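PDB 3ORF: dihydropteridine reductase from Dictyostelium discoideum, which catalyses the NADH- or NADPH-dependent reduction of quinonoid dihydropteridines to tetrahydropteridines, probably keeping tetrahydrobiopterin available for aromatic amino acid hydroxylases. Local coordinates for residues Ala163-His166 against His167-Asp171; Asp204-Phe207 against Asp208-Thr211. All coordinates share one frame; numbering follows the deposited sequence.

Contact 1 (Ala163-His166 against His167-Asp171)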
loop_
_atom_site.group_PDB
_atom_site.type_symbol
_atom_site.label_atom_id
_atom_site.label_comp_id
_atom_site.label_asym_id
_atom_site.label_seq_id
_atom_site.Cartn_x
_atom_site.Cartn_y
_atom_site.Cartn_z
ATOM N N ALA A 163 -3.373 3.570 3.095
ATOM C CA ALA A 163 -2.167 4.297 3.399
ATOM C C ALA A 163 -1.369 4.374 2.108
ATOM O O ALA A 163 -0.697 5.361 1.855
ATOM C CB ALA A 163 -1.282 3.613 4.567
ATOM N N ALA A 164 -1.433 3.329 1.273
ATOM C CA ALA A 164 -0.624 3.401 0.056
ATOM C C ALA A 164 -1.250 4.474 -0.846
ATOM O O ALA A 164 -0.549 5.208 -1.530
ATOM C CB ALA A 164 -0.658 2.035 -0.678
ATOM N N THR A 165 -2.582 4.508 -0.887
ATOM C CA THR A 165 -3.295 5.537 -1.692
ATOM C C THR A 165 -2.860 6.930 -1.309
ATOM O O THR A 165 -2.645 7.782 -2.175
ATOM C CB THR A 165 -4.793 5.436 -1.546
ATOM O OG1 THR A 165 -5.176 4.108 -1.888
ATOM C CG2 THR A 165 -5.473 6.412 -2.450
ATOM N N HIS A 166 -2.716 7.151 0.015
ATOM C CA HIS A 166 -2.337 8.491 0.493
ATOM C C HIS A 166 -0.927 8.821 -0.027
ATOM O O HIS A 166 -0.622 9.956 -0.328
ATOM C CB HIS A 166 -2.329 8.572 2.058
ATOM C CG HIS A 166 -3.703 8.412 2.670
ATOM N ND1 HIS A 166 -3.904 8.158 4.013
ATOM C CD2 HIS A 166 -4.945 8.491 2.116
ATOM C CE1 HIS A 166 -5.204 8.040 4.252
ATOM N NE2 HIS A 166 -5.856 8.218 3.116
ATOM N N HIS A 167 -0.049 7.844 -0.019
ATOM C CA HIS A 167 1.381 8.096 -0.420
ATOM C C HIS A 167 1.395 8.414 -1.936
ATOM O O HIS A 167 2.164 9.255 -2.386
ATOM C CB HIS A 167 2.190 6.859 -0.082
ATOM C CG HIS A 167 3.654 6.986 -0.338
ATOM N ND1 HIS A 167 4.560 7.323 0.665
ATOM C CD2 HIS A 167 4.390 6.774 -1.471
ATOM C CE1 HIS A 167 5.779 7.338 0.148
ATOM N NE2 HIS A 167 5.703 7.036 -1.147
ATOM N N ILE A 168 0.518 7.787 -2.714
ATOM C CA ILE A 168 0.489 8.037 -4.162
ATOM C C ILE A 168 0.079 9.485 -4.485
ATOM O O ILE A 168 0.701 10.212 -5.266
ATOM C CB ILE A 168 -0.508 7.072 -4.871
ATOM C CG1 ILE A 168 0.047 5.647 -4.865
ATOM C CG2 ILE A 168 -0.756 7.505 -6.343
ATOM C CD1 ILE A 168 -1.096 4.554 -5.131
ATOM N N ILE A 169 -0.979 9.912 -3.816
ATOM C CA ILE A 169 -1.359 11.272 -3.834
ATOM C C ILE A 169 -0.183 12.219 -3.613
ATOM O O ILE A 169 -0.024 13.232 -4.345
ATOM C CB ILE A 169 -2.404 11.569 -2.752
ATOM C CG1 ILE A 169 -3.701 10.837 -3.109
ATOM C CG2 ILE A 169 -2.594 13.082 -2.648
ATOM C CD1 ILE A 169 -4.673 10.707 -1.805
ATOM N N LYS A 170 0.646 11.910 -2.626
ATOM C CA LYS A 170 1.758 12.826 -2.352
ATOM C C LYS A 170 2.834 12.750 -3.440
ATOM O O LYS A 170 3.369 13.773 -3.811
ATOM C CB LYS A 170 2.330 12.588 -0.932
ATOM C CG LYS A 170 1.534 13.348 0.128
ATOM C CD LYS A 170 1.517 12.709 1.461
ATOM C CE LYS A 170 0.555 13.468 2.442
ATOM N NZ LYS A 170 0.386 15.045 2.273
ATOM N N ASP A 171 3.073 11.576 -4.001
ATOM C CA ASP A 171 4.083 11.410 -5.027
ATOM C C ASP A 171 3.614 12.157 -6.286
ATOM O O ASP A 171 4.416 12.742 -6.980
ATOM C CB ASP A 171 4.317 9.912 -5.389
ATOM C CG ASP A 171 5.388 9.225 -4.488
ATOM O OD1 ASP A 171 5.833 9.826 -3.449
ATOM O OD2 ASP A 171 5.739 8.034 -4.779
#

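Contact 2 (Asp204-Phe207 against Asp208-Thr211)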
loop_
_atom_site.group_PDB
_atom_site.type_symbol
_atom_site.label_atom_id
_atom_site.label_comp_id
_atom_site.label_asym_id
_atom_site.label_seq_id
_atom_site.Cartn_x
_atom_site.Cartn_y
_atom_site.Cartn_z
ATOM N N ASP A 204 -27.618 1.754 12.578
ATOM C CA ASP A 204 -27.991 2.429 13.838
ATOM C C ASP A 204 -27.554 3.884 13.920
ATOM O O ASP A 204 -27.957 4.573 14.850
ATOM C CB ASP A 204 -27.309 1.759 15.015
ATOM C CG ASP A 204 -25.788 1.718 14.868
ATOM O OD1 ASP A 204 -25.093 2.135 15.830
ATOM O OD2 ASP A 204 -25.269 1.292 13.808
ATOM N N ALA A 205 -26.703 4.358 12.991
ATOM C CA ALA A 205 -26.023 5.634 13.257
ATOM C C ALA A 205 -26.989 6.782 13.173
ATOM O O ALA A 205 -28.129 6.651 12.683
ATOM C CB ALA A 205 -24.817 5.862 12.318
ATOM N N ASN A 206 -26.534 7.932 13.639
ATOM C CA ASN A 206 -27.270 9.158 13.319
ATOM C C ASN A 206 -26.831 9.634 11.925
ATOM O O ASN A 206 -25.732 10.183 11.795
ATOM C CB ASN A 206 -27.014 10.228 14.392
ATOM C CG ASN A 206 -27.711 11.552 14.086
ATOM O OD1 ASN A 206 -28.480 11.667 13.119
ATOM N ND2 ASN A 206 -27.479 12.558 14.953
ATOM N N PHE A 207 -27.699 9.465 10.923
ATOM C CA PHE A 207 -27.358 9.745 9.489
ATOM C C PHE A 207 -27.026 11.206 9.226
ATOM O O PHE A 207 -26.374 11.519 8.226
ATOM C CB PHE A 207 -28.474 9.308 8.549
ATOM C CG PHE A 207 -28.758 7.837 8.616
ATOM C CD1 PHE A 207 -27.706 6.912 8.566
ATOM C CD2 PHE A 207 -30.072 7.362 8.772
ATOM C CE1 PHE A 207 -27.929 5.472 8.696
ATOM C CE2 PHE A 207 -30.321 5.917 8.894
ATOM C CZ PHE A 207 -29.212 4.980 8.834
ATOM N N ASP A 208 -27.410 12.086 10.159
ATOM C CA ASP A 208 -27.158 13.521 10.025
ATOM C C ASP A 208 -25.669 13.810 10.297
ATOM O O ASP A 208 -25.184 14.880 9.978
ATOM C CB ASP A 208 -28.067 14.302 10.997
ATOM C CG ASP A 208 -29.556 14.482 10.470
ATOM O OD1 ASP A 208 -29.910 14.061 9.320
ATOM O OD2 ASP A 208 -30.386 15.075 11.220
ATOM N N ASP A 209 -24.948 12.859 10.883
ATOM C CA ASP A 209 -23.499 12.963 11.044
ATOM C C ASP A 209 -22.772 12.311 9.857
ATOM O O ASP A 209 -21.578 11.939 9.974
ATOM C CB ASP A 209 -23.016 12.242 12.306
ATOM C CG ASP A 209 -23.404 12.951 13.635
ATOM O OD1 ASP A 209 -24.000 14.065 13.652
ATOM O OD2 ASP A 209 -23.099 12.315 14.690
ATOM N N TRP A 210 -23.480 12.119 8.732
ATOM C CA TRP A 210 -22.850 11.509 7.527
ATOM C C TRP A 210 -22.820 12.535 6.389
ATOM O O TRP A 210 -23.819 13.279 6.201
ATOM C CB TRP A 210 -23.676 10.303 7.095
ATOM C CG TRP A 210 -23.558 9.148 8.059
ATOM C CD1 TRP A 210 -22.971 9.159 9.304
ATOM C CD2 TRP A 210 -24.009 7.822 7.844
ATOM N NE1 TRP A 210 -23.001 7.902 9.846
ATOM C CE2 TRP A 210 -23.620 7.057 8.964
ATOM C CE3 TRP A 210 -24.662 7.183 6.784
ATOM C CZ2 TRP A 210 -23.897 5.707 9.072
ATOM C CZ3 TRP A 210 -24.946 5.840 6.901
ATOM C CH2 TRP A 210 -24.546 5.115 8.029
ATOM N N THR A 211 -21.709 12.578 5.620
ATOM C CA THR A 211 -21.653 13.561 4.567
ATOM C C THR A 211 -22.517 13.137 3.356
ATOM O O THR A 211 -22.356 12.073 2.827
ATOM C CB THR A 211 -20.210 13.842 4.095
ATOM O OG1 THR A 211 -19.331 13.979 5.233
ATOM C CG2 THR A 211 -20.176 15.137 3.282
#

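Contact 1 (Ala163-His166 against His167-Asp171)
Four consecutive i to i+4 backbone bonds tie Ala163-His166 to His167-Asp171 as one unbroken alpha-helix, running from His167 N to Ala163 O through to Lys170 N to His166 O. The bond from Ile169 N to Thr165 O is nearly straight, 178° at the hydrogen, over 3.2 Å. The two isoleucines lean back on the carbonyls of the turn before. In Ile168, CG1 is anti to the carbonyl carbon (chi1 -71°), which lays it against the backbone of the preceding turn, 3.4 Å from Ala164 O. Ile169 repeats this geometry one residue on, with its CG1 3.4 Å from Thr165 O. Its CD1 reaches back to the CG2 methyl of Thr165, at 4.4 Å. Lys170 only brushes the earlier turn, its CD 3.9 Å from His166 O. This is helix 156-172 of the short-chain dehydrogenase/reductase fold, which also carries Tyr158, the predicted proton acceptor. Ile168 and Ile169 both pack on Leu142 of strand 138-143, and Ile168 also meets Ala123 and Phe124 of helix 108-133. Thr165 OG1 hydrogen-bonds Thr161 O within the helix, while the ring of His166 finds its polar partner outside it, NE2 bonding Ala145 N. His167 has CG anti to the backbone N (chi1 -176°), which turns the ring to the dimer partner: His167 NE2 and Asp171 OD2 both hydrogen-bond Thr152 OG1 of the second subunit.

Contact 2 (Asp204-Phe207 against Asp208-Thr211)
Asn206 O accepts the shortest hydrogen bond of this turn, from Asp209 N at 2.9 Å. The N-H points well at the oxygen, 161° at the hydrogen, but the donor sits above the carbonyl plane. The side chain of Asn206 makes a second link. Its CG is anti to the backbone N (chi1 178°), and this brings OD1 within 3.2 Å of Asp208 N, which donates to it from above the amide plane. This i to i+2 bond closes an Asx turn. The bond from Asp209 N is the i to i+3 bond of a short 3-10 turn at Phe207 and Asp208. A third bond, from Trp210 N to Phe207 O, is more bent. The turn lies in the loop between helix 196-201 and helix 213-225 of the short-chain dehydrogenase/reductase fold, with the Trp210 side chain about 8 Å from the bound NAD. On one side of the turn the aromatic rings form a T-shaped pair. The edge of Phe207 meets a face of the Trp210 indole, with the planes 69° apart; the centroids of the Phe207 ring and the Trp210 six-membered ring are 4.8 Å apart. Phe207 CD1 does the touching, 3.4 Å from Trp210 CZ3. Phe207 CA makes a CH-pi contact over the five-membered ring. Ala205 CB approaches obliquely from the same side as Phe207, 3.4 Å from Trp210 CZ2. Arg199 makes a cation-pi contact with Phe207, and Met202 and Thr192 help enclose Trp210. With an alanine in place of Trp210, the edge of Phe207 and the methyl of Ala205 would probably lose their shared surface, leaving the phenyl ring freer to turn. Asp209 OD1 bonds Ser243 N, and Thr211 OG1 bonds Thr241 OG1, joining the turn to the C-terminal hairpin.

Overall arrangement
Contact 1 is buried and contact 2 lies at the surface. Their centres are about 28 Å apart, their nearest atoms about 15 Å, and they do not touch. Contact 1 belongs to one regular helix, held by repeated backbone bonds and by aliphatic side chains against the central sheet and helix 108-133. Contact 2 has no regular helix or strand and relies on an irregular turn, a side-chain amide and an aromatic pair. Both lie near the bound NAD: His166 is about 7 Å and Trp210 about 8 Å from it by side chain. Only 163-171 reaches the second subunit. Both contacts also meet strand 236-242, through Leu236 and Thr241 respectively.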